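PDB 4GXW: adenosine deaminase from Burkholderia ambifaria, which binds a zinc ion and probably catalyses the hydrolytic deamination of adenosine or adenine. Local coordinates for residues T122-G127 with V171-A176; I128-A133 with K175-D180; D205-G210 with L233-R238. One frame throughout, in Å; residues are numbered along the deposited sequence.

Contact 1: residues T122-G127 with V171-A176; sequences TVRVSG and VDWMKA
The guanidinium of Arg124 is taken up twice by one neighbouring helix: its NE forms a salt bridge with Glu166 OE1, and Trp173, further along helix 164-176, sets its CH2 over the centre of one guanidinium face, 3.7 Å above the plane. This is surface packing between two outer helices of a TIM-barrel enzyme, 119-126 and 164-176. The indole and guanidinium planes are 56° apart, so the two flat groups meet at a steep incline. Arg124 gets there by a bend at chi2 (-62°), which brings its end closer to the tryptophan than its CB direction would suggest.

Val123, one residue earlier, supplies the apolar half. It meets Trp173 from the opposite direction and sets both methyls on the same side of the indole plane, at the outer end of its six-membered ring. CG2 makes a CH-pi contact, 4.1 Å from the centroid of that ring and 22° off its normal. The indole is also stacked on Tyr130 of helix 130-148, which itself touches Val123. The other methyl of Val123, CG1, is anti to the backbone N and packs 3.7 Å from Trp173 CZ2.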
loop_
_atom_site.group_PDB
_atom_site.type_symbol
_atom_site.label_atom_id
_atom_site.label_comp_id
_atom_site.label_asym_id
_atom_site.label_seq_id
_atom_site.Cartn_x
_atom_site.Cartn_y
_atom_site.Cartn_z
ATOM N N THR A 122 -12.981 -4.465 12.804
ATOM C CA THR A 122 -13.442 -5.843 12.758
ATOM C C THR A 122 -13.990 -6.305 14.112
ATOM O O THR A 122 -15.071 -6.891 14.185
ATOM C CB THR A 122 -12.308 -6.758 12.287
ATOM O OG1 THR A 122 -11.933 -6.364 10.960
ATOM C CG2 THR A 122 -12.747 -8.215 12.297
ATOM N N VAL A 123 -13.241 -6.053 15.177
ATOM C CA VAL A 123 -13.654 -6.509 16.505
ATOM C C VAL A 123 -14.816 -5.683 17.067
ATOM O O VAL A 123 -15.814 -6.241 17.530
ATOM C CB VAL A 123 -12.471 -6.509 17.504
ATOM C CG1 VAL A 123 -12.935 -6.957 18.881
ATOM C CG2 VAL A 123 -11.350 -7.412 17.009
ATOM N N ARG A 124 -14.696 -4.358 17.005
ATOM C CA ARG A 124 -15.675 -3.477 17.642
ATOM C C ARG A 124 -16.918 -3.231 16.803
ATOM O O ARG A 124 -18.001 -3.046 17.350
ATOM C CB ARG A 124 -15.052 -2.122 17.992
ATOM C CG ARG A 124 -13.732 -2.177 18.746
ATOM C CD ARG A 124 -13.846 -2.848 20.100
ATOM N NE ARG A 124 -12.609 -2.645 20.853
ATOM C CZ ARG A 124 -12.145 -3.460 21.796
ATOM N NH1 ARG A 124 -12.809 -4.562 22.120
ATOM N NH2 ARG A 124 -11.005 -3.167 22.405
ATOM N N VAL A 125 -16.764 -3.179 15.482
ATOM C CA VAL A 125 -17.896 -2.847 14.621
ATOM C C VAL A 125 -18.484 -4.098 13.964
ATOM O O VAL A 125 -19.683 -4.345 14.083
ATOM C CB VAL A 125 -17.535 -1.756 13.590
ATOM C CG1 VAL A 125 -18.711 -1.484 12.668
ATOM C CG2 VAL A 125 -17.116 -0.481 14.306
ATOM N N SER A 126 -17.652 -4.903 13.306
ATOM C CA SER A 126 -18.160 -6.148 12.723
ATOM C C SER A 126 -18.532 -7.176 13.789
ATOM O O SER A 126 -19.350 -8.055 13.541
ATOM C CB SER A 126 -17.157 -6.764 11.744
ATOM O OG SER A 126 -16.641 -5.798 10.848
ATOM N N GLY A 127 -17.927 -7.067 14.971
ATOM C CA GLY A 127 -18.197 -7.990 16.065
ATOM C C GLY A 127 -17.608 -9.377 15.851
ATOM O O GLY A 127 -18.209 -10.387 16.229
ATOM N N VAL A 171 -2.031 -4.226 19.942
ATOM C CA VAL A 171 -0.774 -4.866 20.291
ATOM C C VAL A 171 -1.015 -6.002 21.289
ATOM O O VAL A 171 -0.407 -7.069 21.176
ATOM C CB VAL A 171 0.280 -3.861 20.805
ATOM C CG1 VAL A 171 1.592 -4.570 21.075
ATOM C CG2 VAL A 171 0.498 -2.753 19.777
ATOM N N ASP A 172 -1.925 -5.781 22.244
ATOM C CA ASP A 172 -2.328 -6.837 23.181
ATOM C C ASP A 172 -2.857 -8.064 22.420
ATOM O O ASP A 172 -2.475 -9.204 22.696
ATOM C CB ASP A 172 -3.401 -6.329 24.165
ATOM C CG ASP A 172 -2.867 -5.320 25.174
ATOM O OD1 ASP A 172 -1.642 -5.291 25.423
ATOM O OD2 ASP A 172 -3.690 -4.568 25.743
ATOM N N TRP A 173 -3.743 -7.825 21.460
ATOM C CA TRP A 173 -4.275 -8.913 20.642
ATOM C C TRP A 173 -3.173 -9.658 19.904
ATOM O O TRP A 173 -3.179 -10.889 19.846
ATOM C CB TRP A 173 -5.294 -8.380 19.634
ATOM C CG TRP A 173 -6.631 -8.075 20.221
ATOM C CD1 TRP A 173 -7.262 -8.753 21.226
ATOM C CD2 TRP A 173 -7.513 -7.014 19.833
ATOM N NE1 TRP A 173 -8.484 -8.175 21.484
ATOM C CE2 TRP A 173 -8.655 -7.102 20.646
ATOM C CE3 TRP A 173 -7.445 -6.005 18.871
ATOM C CZ2 TRP A 173 -9.725 -6.212 20.530
ATOM C CZ3 TRP A 173 -8.508 -5.124 18.757
ATOM C CH2 TRP A 173 -9.624 -5.227 19.588
ATOM N N MET A 174 -2.237 -8.908 19.332
ATOM C CA MET A 174 -1.147 -9.499 18.556
ATOM C C MET A 174 -0.260 -10.385 19.420
ATOM O O MET A 174 0.112 -11.482 19.007
ATOM C CB MET A 174 -0.315 -8.416 17.867
ATOM C CG MET A 174 -1.068 -7.705 16.739
ATOM S SD MET A 174 -0.234 -6.224 16.155
ATOM C CE MET A 174 1.278 -6.912 15.469
ATOM N N LYS A 175 0.061 -9.910 20.622
ATOM C CA LYS A 175 0.863 -10.683 21.566
ATOM C C LYS A 175 0.197 -11.996 21.977
ATOM O O LYS A 175 0.882 -12.990 22.231
ATOM C CB LYS A 175 1.161 -9.850 22.818
ATOM C CG LYS A 175 2.217 -8.783 22.594
ATOM C CD LYS A 175 2.546 -8.015 23.873
ATOM C CE LYS A 175 1.505 -6.946 24.170
ATOM N NZ LYS A 175 1.980 -5.962 25.202
ATOM N N ALA A 176 -1.134 -11.986 22.047
ATOM C CA ALA A 176 -1.913 -13.147 22.469
ATOM C C ALA A 176 -2.139 -14.135 21.327
ATOM O O ALA A 176 -2.636 -15.245 21.547
ATOM C CB ALA A 176 -3.257 -12.688 23.047
#

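Contact 2: residues I128-A133 with K175-D180; sequences IPYADA and KANRAD
Ala131, in the first turn of helix 130-148, and Asn177, in the chain that follows on from helix 164-176, bring their CA atoms to 6.6 Å, the closest backbone approach of residues 128-133 to 175-180. Pro129 occupies the N-cap position of the helix entered here, and Asn177 has non-helical backbone angles.

The asparagine amide bridges the two sides. Its OD1 sits 3.4 Å from Ala131 CB, and a water that donates to both Asn177 OD1 (3.1 Å) and Ala131 O (2.8 Å) ties this end to the helix backbone. The other end is turned back: Asn177 ND2 bonds Trp173 O, four residues earlier in helix 164-176, which should fix the rotation of the amide. That same ND2 lies 3.6 Å from Tyr130 CD1, with ring and amide planes 47° apart; the two side chains run alongside one another, pointing opposite ways. With CG anti to the backbone N (chi1 -176°), the Tyr130 ring comes alongside the Asn177 amide; its OH bonds Gln134 OE1, and Gln134 NE2 in turn bonds Asn177 O.

A water bridge beside a buried tyrosine thus joins the start of one helix to the end of another in the helical layer outside a TIM barrel.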
loop_
_atom_site.group_PDB
_atom_site.type_symbol
_atom_site.label_atom_id
_atom_site.label_comp_id
_atom_site.label_asym_id
_atom_site.label_seq_id
_atom_site.Cartn_x
_atom_site.Cartn_y
_atom_site.Cartn_z
ATOM N N ILE A 128 -16.445 -9.424 15.211
ATOM C CA ILE A 128 -15.722 -10.674 15.006
ATOM C C ILE A 128 -14.498 -10.675 15.914
ATOM O O ILE A 128 -13.659 -9.782 15.824
ATOM C CB ILE A 128 -15.265 -10.817 13.548
ATOM C CG1 ILE A 128 -16.478 -10.803 12.609
ATOM C CG2 ILE A 128 -14.463 -12.098 13.365
ATOM C CD1 ILE A 128 -16.111 -10.745 11.133
ATOM N N PRO A 129 -14.402 -11.659 16.817
ATOM C CA PRO A 129 -13.270 -11.684 17.752
ATOM C C PRO A 129 -11.918 -11.685 17.041
ATOM O O PRO A 129 -11.775 -12.313 15.975
ATOM C CB PRO A 129 -13.473 -13.000 18.508
ATOM C CG PRO A 129 -14.956 -13.222 18.463
ATOM C CD PRO A 129 -15.385 -12.719 17.105
ATOM N N TYR A 130 -10.951 -10.973 17.623
ATOM C CA TYR A 130 -9.626 -10.836 17.029
ATOM C C TYR A 130 -9.039 -12.190 16.621
ATOM O O TYR A 130 -8.546 -12.354 15.507
ATOM C CB TYR A 130 -8.628 -10.126 17.970
ATOM C CG TYR A 130 -7.311 -9.916 17.274
ATOM C CD1 TYR A 130 -6.320 -10.894 17.294
ATOM C CD2 TYR A 130 -7.078 -8.768 16.530
ATOM C CE1 TYR A 130 -5.139 -10.734 16.610
ATOM C CE2 TYR A 130 -5.894 -8.590 15.842
ATOM C CZ TYR A 130 -4.928 -9.577 15.875
ATOM O OH TYR A 130 -3.757 -9.389 15.171
ATOM N N ALA A 131 -9.055 -13.141 17.548
ATOM C CA ALA A 131 -8.400 -14.429 17.325
ATOM C C ALA A 131 -8.945 -15.132 16.086
ATOM O O ALA A 131 -8.191 -15.700 15.296
ATOM C CB ALA A 131 -8.540 -15.321 18.553
ATOM N N ASP A 132 -10.261 -15.079 15.915
ATOM C CA ASP A 132 -10.899 -15.700 14.758
ATOM C C ASP A 132 -10.615 -14.939 13.473
ATOM O O ASP A 132 -10.403 -15.536 12.424
ATOM C CB ASP A 132 -12.406 -15.820 14.982
ATOM C CG ASP A 132 -12.745 -16.660 16.188
ATOM O OD1 ASP A 132 -12.040 -17.669 16.414
ATOM O OD2 ASP A 132 -13.706 -16.317 16.903
ATOM N N ALA A 133 -10.610 -13.613 13.564
ATOM C CA ALA A 133 -10.337 -12.786 12.394
ATOM C C ALA A 133 -8.909 -13.001 11.894
ATOM O O ALA A 133 -8.681 -13.214 10.699
ATOM C CB ALA A 133 -10.577 -11.321 12.715
ATOM N N LYS A 175 0.061 -9.910 20.622
ATOM C CA LYS A 175 0.863 -10.683 21.566
ATOM C C LYS A 175 0.197 -11.996 21.977
ATOM O O LYS A 175 0.882 -12.990 22.231
ATOM C CB LYS A 175 1.161 -9.850 22.818
ATOM C CG LYS A 175 2.217 -8.783 22.594
ATOM C CD LYS A 175 2.546 -8.015 23.873
ATOM C CE LYS A 175 1.505 -6.946 24.170
ATOM N NZ LYS A 175 1.980 -5.962 25.202
ATOM N N ALA A 176 -1.134 -11.986 22.047
ATOM C CA ALA A 176 -1.913 -13.147 22.469
ATOM C C ALA A 176 -2.139 -14.135 21.327
ATOM O O ALA A 176 -2.636 -15.245 21.547
ATOM C CB ALA A 176 -3.257 -12.688 23.047
ATOM N N ASN A 177 -1.794 -13.722 20.110
ATOM C CA ASN A 177 -2.040 -14.527 18.918
ATOM C C ASN A 177 -0.857 -14.509 17.965
ATOM O O ASN A 177 -1.012 -14.193 16.789
ATOM C CB ASN A 177 -3.266 -14.004 18.166
ATOM C CG ASN A 177 -4.545 -14.175 18.944
ATOM O OD1 ASN A 177 -5.187 -15.230 18.880
ATOM N ND2 ASN A 177 -4.935 -13.141 19.683
ATOM N N ARG A 178 0.330 -14.837 18.459
ATOM C CA ARG A 178 1.519 -14.714 17.625
ATOM C C ARG A 178 1.485 -15.683 16.451
ATOM O O ARG A 178 1.056 -16.832 16.581
ATOM C CB ARG A 178 2.797 -14.900 18.443
ATOM C CG ARG A 178 3.109 -13.725 19.364
ATOM C CD ARG A 178 4.450 -13.925 20.063
ATOM N NE ARG A 178 4.793 -12.828 20.965
ATOM C CZ ARG A 178 5.454 -11.733 20.601
ATOM N NH1 ARG A 178 5.848 -11.580 19.346
ATOM N NH2 ARG A 178 5.723 -10.790 21.491
ATOM N N ALA A 179 1.919 -15.196 15.296
ATOM C CA ALA A 179 2.000 -16.008 14.094
ATOM C C ALA A 179 3.098 -15.430 13.228
ATOM O O ALA A 179 3.268 -14.213 13.179
ATOM C CB ALA A 179 0.675 -15.995 13.347
ATOM N N ASP A 180 3.831 -16.298 12.537
ATOM C CA ASP A 180 4.930 -15.848 11.689
ATOM C C ASP A 180 4.470 -14.866 10.615
ATOM O O ASP A 180 5.230 -13.997 10.191
ATOM C CB ASP A 180 5.641 -17.037 11.038
ATOM C CG ASP A 180 6.451 -17.854 12.031
ATOM O OD1 ASP A 180 6.603 -17.418 13.193
ATOM O OD2 ASP A 180 6.941 -18.935 11.643
HETATM O O HOH W 1 -5.602 -16.390 16.010
#

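Contact 3: residues D205-G210 with L233-R238; sequences DARAAG and LLHVDR
Arg207 and His235 meet at the surface, their side chains crossing at about a right angle, and the contact combines direct packing with water bridges.

Direct packing centres on the Arg207 guanidinium. His235 CB lies over one guanidinium face, 3.5 Å above the plane and offset toward the rim; Arg207 NH1 is 3.6 Å from that CB. The imidazole is inclined 47° to the guanidinium. Further back along the same side chain, Arg207 CD rests 3.6 Å from Leu234 O. A bend at chi3 (82°) swings the guanidinium across the histidine, placing His235 O over its face.

The polar link runs through solvent. One water donates to His235 O and to Asp237 OD2, 2.8 Å from each, and accepts a weak bond from Arg207 NE. A second donates to Asp237 OD1 at 2.7 Å and lies at the guanidinium edge, in its plane, where Arg207 NH2 offers only a weak, long bond. Arginine and aspartate are therefore water-separated; their opposite charges probably still attract. Asp237 is itself anchored, because OD2 also accepts from Thr213 N.

Backbone turns shape both sides. Gly210 ends its helix in a Schellman motif, with positive phi and Gly210 N bonded to Arg207 O, and His235 likewise takes positive phi as the chain leaves its own helix.

In the barrel, the contact sets the end of helix 200-208 against the loop between helix 224-232 and strand 238-239. Strand 212-217 lies alongside, touched by Arg207 and Val236 at Thr213, while Leu234 and Val236 pack on Tyr203 of helix 200-208.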
loop_
_atom_site.group_PDB
_atom_site.type_symbol
_atom_site.label_atom_id
_atom_site.label_comp_id
_atom_site.label_asym_id
_atom_site.label_seq_id
_atom_site.Cartn_x
_atom_site.Cartn_y
_atom_site.Cartn_z
ATOM N N ASP A 205 4.799 -0.308 22.853
ATOM C CA ASP A 205 4.435 -1.681 23.165
ATOM C C ASP A 205 4.760 -2.619 22.003
ATOM O O ASP A 205 5.232 -3.733 22.230
ATOM C CB ASP A 205 2.941 -1.787 23.506
ATOM C CG ASP A 205 2.591 -1.186 24.851
ATOM O OD1 ASP A 205 3.487 -0.727 25.588
ATOM O OD2 ASP A 205 1.388 -1.202 25.181
ATOM N N ALA A 206 4.512 -2.190 20.767
ATOM C CA ALA A 206 4.774 -3.055 19.614
ATOM C C ALA A 206 6.254 -3.377 19.505
ATOM O O ALA A 206 6.630 -4.539 19.315
ATOM C CB ALA A 206 4.271 -2.406 18.335
ATOM N N ARG A 207 7.083 -2.347 19.658
ATOM C CA ARG A 207 8.523 -2.520 19.556
ATOM C C ARG A 207 9.032 -3.378 20.714
ATOM O O ARG A 207 9.880 -4.248 20.517
ATOM C CB ARG A 207 9.246 -1.177 19.473
ATOM C CG ARG A 207 8.909 -0.431 18.184
ATOM C CD ARG A 207 9.816 0.762 17.942
ATOM N NE ARG A 207 11.086 0.357 17.330
ATOM C CZ ARG A 207 12.290 0.637 17.821
ATOM N NH1 ARG A 207 12.426 1.330 18.947
ATOM N NH2 ARG A 207 13.375 0.223 17.179
ATOM N N ALA A 208 8.491 -3.170 21.913
ATOM C CA ALA A 208 8.901 -3.981 23.066
ATOM C C ALA A 208 8.516 -5.451 22.889
ATOM O O ALA A 208 9.128 -6.344 23.478
ATOM C CB ALA A 208 8.301 -3.432 24.360
ATOM N N ALA A 209 7.491 -5.696 22.084
ATOM C CA ALA A 209 7.014 -7.048 21.811
ATOM C C ALA A 209 7.740 -7.671 20.619
ATOM O O ALA A 209 7.417 -8.791 20.217
ATOM C CB ALA A 209 5.506 -7.032 21.561
ATOM N N GLY A 210 8.700 -6.947 20.049
ATOM C CA GLY A 210 9.497 -7.465 18.947
ATOM C C GLY A 210 8.924 -7.221 17.563
ATOM O O GLY A 210 9.440 -7.750 16.579
ATOM N N LEU A 233 10.390 9.719 17.010
ATOM C CA LEU A 233 9.732 9.416 18.278
ATOM C C LEU A 233 9.216 7.979 18.266
ATOM O O LEU A 233 9.543 7.184 19.151
ATOM C CB LEU A 233 8.571 10.378 18.566
ATOM C CG LEU A 233 7.885 10.055 19.907
ATOM C CD1 LEU A 233 8.791 10.359 21.098
ATOM C CD2 LEU A 233 6.546 10.768 20.024
ATOM N N LEU A 234 8.414 7.636 17.265
ATOM C CA LEU A 234 7.840 6.296 17.197
ATOM C C LEU A 234 8.883 5.261 16.777
ATOM O O LEU A 234 8.704 4.066 17.020
ATOM C CB LEU A 234 6.638 6.252 16.251
ATOM C CG LEU A 234 5.496 7.217 16.569
ATOM C CD1 LEU A 234 4.344 6.934 15.624
ATOM C CD2 LEU A 234 5.042 7.114 18.029
ATOM N N HIS A 235 9.958 5.724 16.135
ATOM C CA HIS A 235 11.042 4.858 15.661
ATOM C C HIS A 235 10.584 3.853 14.610
ATOM O O HIS A 235 10.993 2.699 14.635
ATOM C CB HIS A 235 11.747 4.140 16.829
ATOM C CG HIS A 235 12.291 5.069 17.870
ATOM N ND1 HIS A 235 13.261 6.010 17.597
ATOM C CD2 HIS A 235 11.992 5.213 19.184
ATOM C CE1 HIS A 235 13.541 6.688 18.695
ATOM N NE2 HIS A 235 12.788 6.220 19.675
ATOM N N VAL A 236 9.758 4.293 13.668
ATOM C CA VAL A 236 9.259 3.382 12.643
ATOM C C VAL A 236 10.386 2.847 11.765
ATOM O O VAL A 236 11.419 3.502 11.560
ATOM C CB VAL A 236 8.158 4.021 11.752
ATOM C CG1 VAL A 236 6.949 4.391 12.594
ATOM C CG2 VAL A 236 8.687 5.238 10.997
ATOM N N ASP A 237 10.170 1.646 11.254
ATOM C CA ASP A 237 11.120 1.018 10.352
ATOM C C ASP A 237 11.017 1.526 8.928
ATOM O O ASP A 237 11.994 1.502 8.188
ATOM C CB ASP A 237 10.951 -0.498 10.398
ATOM C CG ASP A 237 11.221 -1.048 11.764
ATOM O OD1 ASP A 237 12.414 -1.086 12.152
ATOM O OD2 ASP A 237 10.264 -1.393 12.494
ATOM N N ARG A 238 9.824 1.956 8.540
ATOM C CA ARG A 238 9.636 2.618 7.254
ATOM C C ARG A 238 8.466 3.582 7.377
ATOM O O ARG A 238 7.784 3.598 8.398
ATOM C CB ARG A 238 9.453 1.618 6.097
ATOM C CG ARG A 238 8.256 0.696 6.252
ATOM C CD ARG A 238 8.122 -0.284 5.069
ATOM N NE ARG A 238 6.860 -1.016 5.168
ATOM C CZ ARG A 238 6.721 -2.342 5.204
ATOM N NH1 ARG A 238 7.762 -3.155 5.100
ATOM N NH2 ARG A 238 5.515 -2.867 5.331
HETATM O O HOH W 2 9.897 0.141 14.807
HETATM O O HOH W 3 12.807 -2.119 14.659
#

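How the contacts relate
The three contacts illustrate how outer helices and a loop of a TIM barrel are packed side by side. Contacts 1 and 2 form nearly one patch, their centres about 7 Å apart: helix 164-176 serves both, and Trp173 CB of the first packs 3.5 Å from Tyr130 CG of the second. Contact 3 follows in sequence, its centre about 19 Å from each of the others. Val171 packs on Ala206 to connect it with contact 1, while Arg178 NH2 probably bonds Ala209 O (2.9 Å) to connect it with contact 2. Contacts 1 and 2 lie away from the zinc site; in contact 3 the Leu234 side chain lies about 10 Å from that of the zinc ligand His216.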